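Local coordinates for envelope protein (White spot syndrome virus, PDB 7DDA) that forms part of the viral envelope and, through its C-terminal domain, probably binds heparin at sulfate-binding sites, at residues V35-V49 with I82-K96. Sequence-based numbering, arbitrary orientation.
Sequences VIVKADCETGDIDEV and IYKISATDSDSGNTK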
# COMPACT_ATOMS: atom_id res chain seq x y z
N VAL A 35 -8.39 2.19 -7.30
CA VAL A 35 -8.68 1.06 -8.17
C VAL A 35 -7.49 0.10 -8.10
O VAL A 35 -6.34 0.49 -8.37
CB VAL A 35 -8.97 1.52 -9.61
CG1 VAL A 35 -9.43 0.36 -10.48
CG2 VAL A 35 -10.03 2.62 -9.60
N ILE A 36 -7.77 -1.15 -7.74
CA ILE A 36 -6.75 -2.18 -7.56
C ILE A 36 -6.84 -3.13 -8.75
O ILE A 36 -7.87 -3.78 -8.97
CB ILE A 36 -6.93 -2.94 -6.23
CG1 ILE A 36 -7.00 -1.96 -5.06
CG2 ILE A 36 -5.80 -3.93 -6.00
CD1 ILE A 36 -7.22 -2.65 -3.70
N VAL A 37 -5.77 -3.19 -9.54
CA VAL A 37 -5.74 -3.98 -10.76
C VAL A 37 -4.79 -5.15 -10.55
O VAL A 37 -3.64 -4.95 -10.13
CB VAL A 37 -5.29 -3.13 -11.97
CG1 VAL A 37 -5.07 -4.03 -13.20
CG2 VAL A 37 -6.28 -2.01 -12.25
N LYS A 38 -5.28 -6.36 -10.83
CA LYS A 38 -4.48 -7.57 -10.85
C LYS A 38 -4.16 -7.94 -12.30
O LYS A 38 -5.08 -8.16 -13.11
CB LYS A 38 -5.21 -8.71 -10.15
CG LYS A 38 -4.47 -10.04 -10.28
CD LYS A 38 -4.80 -11.00 -9.14
CE LYS A 38 -5.99 -11.86 -9.46
NZ LYS A 38 -5.59 -12.99 -10.32
N ALA A 39 -2.87 -8.04 -12.62
CA ALA A 39 -2.42 -8.39 -13.96
C ALA A 39 -1.42 -9.54 -13.89
O ALA A 39 -0.73 -9.73 -12.89
CB ALA A 39 -1.77 -7.19 -14.66
N ASP A 40 -1.33 -10.30 -14.98
CA ASP A 40 -0.48 -11.49 -14.99
C ASP A 40 0.97 -11.13 -15.31
O ASP A 40 1.23 -10.39 -16.26
CB ASP A 40 -1.01 -12.50 -15.99
CG ASP A 40 -0.24 -13.79 -15.94
OD1 ASP A 40 -0.57 -14.62 -15.07
OD2 ASP A 40 0.71 -13.93 -16.75
N CYS A 41 1.92 -11.67 -14.54
CA CYS A 41 3.32 -11.28 -14.72
C CYS A 41 3.93 -11.79 -16.02
O CYS A 41 4.94 -11.26 -16.45
CB CYS A 41 4.18 -11.76 -13.56
SG CYS A 41 4.06 -10.78 -12.07
N GLU A 42 3.35 -12.83 -16.62
CA GLU A 42 3.93 -13.42 -17.82
C GLU A 42 3.33 -12.84 -19.10
O GLU A 42 4.06 -12.50 -20.03
CB GLU A 42 3.74 -14.94 -17.80
CG GLU A 42 4.43 -15.70 -18.93
CD GLU A 42 5.72 -15.04 -19.42
OE1 GLU A 42 6.66 -14.88 -18.60
OE2 GLU A 42 5.81 -14.69 -20.62
N THR A 43 2.01 -12.71 -19.17
CA THR A 43 1.39 -12.16 -20.37
C THR A 43 1.12 -10.67 -20.28
O THR A 43 0.97 -10.01 -21.31
CB THR A 43 0.08 -12.90 -20.64
OG1 THR A 43 -0.86 -12.62 -19.59
CG2 THR A 43 0.35 -14.41 -20.69
N GLY A 44 1.07 -10.12 -19.06
CA GLY A 44 0.61 -8.77 -18.85
C GLY A 44 -0.89 -8.61 -18.78
O GLY A 44 -1.35 -7.52 -18.42
N ASP A 45 -1.66 -9.65 -19.07
CA ASP A 45 -3.11 -9.51 -19.17
C ASP A 45 -3.74 -9.11 -17.84
O ASP A 45 -3.32 -9.55 -16.77
CB ASP A 45 -3.75 -10.80 -19.66
CG ASP A 45 -3.32 -11.18 -21.05
OD1 ASP A 45 -2.68 -10.33 -21.72
OD2 ASP A 45 -3.60 -12.32 -21.46
N ILE A 46 -4.79 -8.31 -17.93
CA ILE A 46 -5.50 -7.85 -16.74
C ILE A 46 -6.48 -8.93 -16.31
O ILE A 46 -7.33 -9.35 -17.09
CB ILE A 46 -6.21 -6.51 -17.01
CG1 ILE A 46 -5.17 -5.40 -17.14
CG2 ILE A 46 -7.21 -6.21 -15.92
CD1 ILE A 46 -5.74 -4.05 -17.40
N ASP A 47 -6.35 -9.39 -15.06
CA ASP A 47 -7.24 -10.40 -14.52
C ASP A 47 -8.45 -9.81 -13.81
O ASP A 47 -9.48 -10.48 -13.73
CB ASP A 47 -6.52 -11.30 -13.53
CG ASP A 47 -5.46 -12.16 -14.18
OD1 ASP A 47 -5.55 -12.41 -15.39
OD2 ASP A 47 -4.54 -12.61 -13.46
N GLU A 48 -8.35 -8.59 -13.29
CA GLU A 48 -9.41 -8.04 -12.46
C GLU A 48 -9.18 -6.54 -12.27
O GLU A 48 -8.04 -6.10 -12.09
CB GLU A 48 -9.49 -8.74 -11.10
CG GLU A 48 -10.51 -8.13 -10.17
CD GLU A 48 -10.58 -8.79 -8.82
OE1 GLU A 48 -9.70 -8.55 -7.98
OE2 GLU A 48 -11.54 -9.54 -8.58
N VAL A 49 -10.27 -5.78 -12.30
CA VAL A 49 -10.29 -4.35 -12.00
C VAL A 49 -11.23 -4.16 -10.81
O VAL A 49 -12.45 -4.27 -10.96
CB VAL A 49 -10.74 -3.52 -13.21
CG1 VAL A 49 -10.74 -2.03 -12.87
CG2 VAL A 49 -9.82 -3.80 -14.38
N ILE A 82 -8.96 0.88 -17.83
CA ILE A 82 -7.58 0.47 -17.60
C ILE A 82 -7.28 -0.72 -18.50
O ILE A 82 -8.07 -1.67 -18.57
CB ILE A 82 -7.34 0.11 -16.12
CG1 ILE A 82 -7.76 1.28 -15.23
CG2 ILE A 82 -5.87 -0.26 -15.89
CD1 ILE A 82 -8.09 0.88 -13.79
N TYR A 83 -6.14 -0.67 -19.18
CA TYR A 83 -5.89 -1.64 -20.24
C TYR A 83 -4.40 -1.86 -20.35
O TYR A 83 -3.59 -0.97 -20.08
CB TYR A 83 -6.45 -1.16 -21.60
CG TYR A 83 -6.25 0.33 -21.81
CD1 TYR A 83 -5.10 0.82 -22.39
CD2 TYR A 83 -7.21 1.24 -21.36
CE1 TYR A 83 -4.91 2.17 -22.56
CE2 TYR A 83 -7.02 2.60 -21.51
CZ TYR A 83 -5.87 3.06 -22.11
OH TYR A 83 -5.67 4.40 -22.28
N LYS A 84 -4.05 -3.08 -20.74
CA LYS A 84 -2.68 -3.40 -21.12
C LYS A 84 -2.32 -2.70 -22.42
O LYS A 84 -3.04 -2.81 -23.42
CB LYS A 84 -2.54 -4.92 -21.26
CG LYS A 84 -1.22 -5.40 -21.80
CD LYS A 84 -1.26 -6.91 -21.95
CE LYS A 84 -0.33 -7.39 -23.03
NZ LYS A 84 -0.49 -8.86 -23.25
N ILE A 85 -1.23 -1.95 -22.40
CA ILE A 85 -0.70 -1.41 -23.65
C ILE A 85 0.32 -2.35 -24.26
O ILE A 85 0.33 -2.56 -25.47
CB ILE A 85 -0.11 -0.01 -23.40
CG1 ILE A 85 -1.22 1.00 -23.09
CG2 ILE A 85 0.73 0.46 -24.58
CD1 ILE A 85 -0.68 2.33 -22.62
N SER A 86 1.16 -2.97 -23.43
CA SER A 86 2.35 -3.63 -23.95
C SER A 86 2.99 -4.52 -22.88
O SER A 86 3.01 -4.16 -21.70
CB SER A 86 3.35 -2.57 -24.44
OG SER A 86 4.53 -3.16 -24.93
N ALA A 87 3.50 -5.67 -23.31
CA ALA A 87 4.28 -6.57 -22.45
C ALA A 87 5.41 -7.14 -23.28
O ALA A 87 5.16 -7.89 -24.22
CB ALA A 87 3.41 -7.69 -21.88
N THR A 88 6.65 -6.80 -22.93
CA THR A 88 7.82 -7.21 -23.69
C THR A 88 8.88 -7.81 -22.77
O THR A 88 9.17 -7.28 -21.70
CB THR A 88 8.44 -6.02 -24.42
OG1 THR A 88 9.01 -5.13 -23.46
CG2 THR A 88 7.37 -5.27 -25.22
N ASP A 89 9.48 -8.91 -23.21
CA ASP A 89 10.66 -9.42 -22.53
C ASP A 89 11.86 -8.57 -22.90
O ASP A 89 11.94 -8.02 -24.00
CB ASP A 89 10.93 -10.87 -22.90
CG ASP A 89 9.80 -11.79 -22.51
OD1 ASP A 89 9.42 -11.79 -21.32
OD2 ASP A 89 9.28 -12.49 -23.41
N SER A 90 12.80 -8.47 -21.97
CA SER A 90 14.15 -8.09 -22.36
C SER A 90 14.79 -9.25 -23.13
O SER A 90 14.43 -10.42 -22.96
CB SER A 90 14.98 -7.73 -21.12
OG SER A 90 15.32 -8.88 -20.37
N ASP A 91 15.73 -8.92 -24.02
CA ASP A 91 16.36 -9.99 -24.82
C ASP A 91 17.13 -10.97 -23.93
O ASP A 91 17.25 -12.15 -24.27
CB ASP A 91 17.26 -9.38 -25.90
CG ASP A 91 16.48 -8.98 -27.14
OD1 ASP A 91 15.64 -9.77 -27.62
OD2 ASP A 91 16.68 -7.84 -27.63
N SER A 92 17.64 -10.50 -22.79
CA SER A 92 18.17 -11.41 -21.77
C SER A 92 17.10 -12.38 -21.27
O SER A 92 17.41 -13.50 -20.86
CB SER A 92 18.76 -10.61 -20.61
OG SER A 92 17.76 -9.91 -19.89
N GLY A 93 15.83 -11.96 -21.29
CA GLY A 93 14.76 -12.74 -20.70
C GLY A 93 14.73 -12.74 -19.19
O GLY A 93 13.94 -13.48 -18.59
N ASN A 94 15.57 -11.94 -18.53
CA ASN A 94 15.55 -11.89 -17.08
C ASN A 94 14.59 -10.85 -16.54
O ASN A 94 14.24 -10.91 -15.35
CB ASN A 94 16.95 -11.58 -16.54
CG ASN A 94 17.86 -12.77 -16.61
OD1 ASN A 94 18.52 -12.98 -17.63
ND2 ASN A 94 17.89 -13.58 -15.54
N THR A 95 14.16 -9.90 -17.37
CA THR A 95 13.21 -8.89 -16.95
C THR A 95 12.07 -8.80 -17.96
O THR A 95 12.14 -9.29 -19.09
CB THR A 95 13.84 -7.50 -16.77
OG1 THR A 95 14.37 -7.02 -18.02
CG2 THR A 95 14.95 -7.55 -15.71
N LYS A 96 11.04 -8.12 -17.50
CA LYS A 96 9.77 -8.00 -18.18
C LYS A 96 9.38 -6.54 -18.09
O LYS A 96 9.54 -5.92 -17.02
CB LYS A 96 8.75 -8.88 -17.46
CG LYS A 96 7.51 -9.16 -18.20
CD LYS A 96 7.63 -10.53 -18.81
CE LYS A 96 6.40 -10.85 -19.56
NZ LYS A 96 6.67 -11.62 -20.79
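Two beta hairpins from opposing antiparallel sheets face each other along one margin of a beta sandwich, joined by apolar side chains at one end and by two lysines at the other. Strands 46-49 and 82-89, edge strands of their sheets within the chain, run nearly antiparallel with axes 8.6 Å apart, so side chains rather than backbone hydrogen bonds bridge them.

Ile-82 fills the apolar end. With its CG1 anti to the carbonyl carbon (chi1 -54°), Ile-82 CD1 is carried up to the first hairpin, meeting Val-35 CG1 tip to tip at 3.6 Å and passing alongside Val-37 CG2; Val-49 CG1 adds a looser contact. Ile-46 lays its CD1 over the backbone of the opposite strand, 3.7 Å from Tyr-83 CA.

Farther along, the extended chain of Lys-84 runs past the Gly-44 carbonyl, whose oxygen is bonded by the Tyr-100 hydroxyl, and its ammonium is gripped twice by the 41-45 turn: Lys-84 NZ donates to Thr-43 O at 2.7 Å and forms a salt bridge with Asp-45 OD1 at 3.0 Å. The turn is itself braced by Asp-40, whose OD2 accepts from the backbone N of Glu-42 (an Asx turn) and of Thr-43, together an Asx motif, which probably helps hold the Thr-43 carbonyl where Lys-84 meets it.

Lys-96, whose side chain packs on Ile-152 of strand 145-153, links two acids in a salt-bridge network. Lys-96 NZ pairs with Asp-89 OD1 at 2.8 Å and Glu-42 OE2 at 3.2 Å, approaching the latter from above the carboxylate plane, 49° out of it.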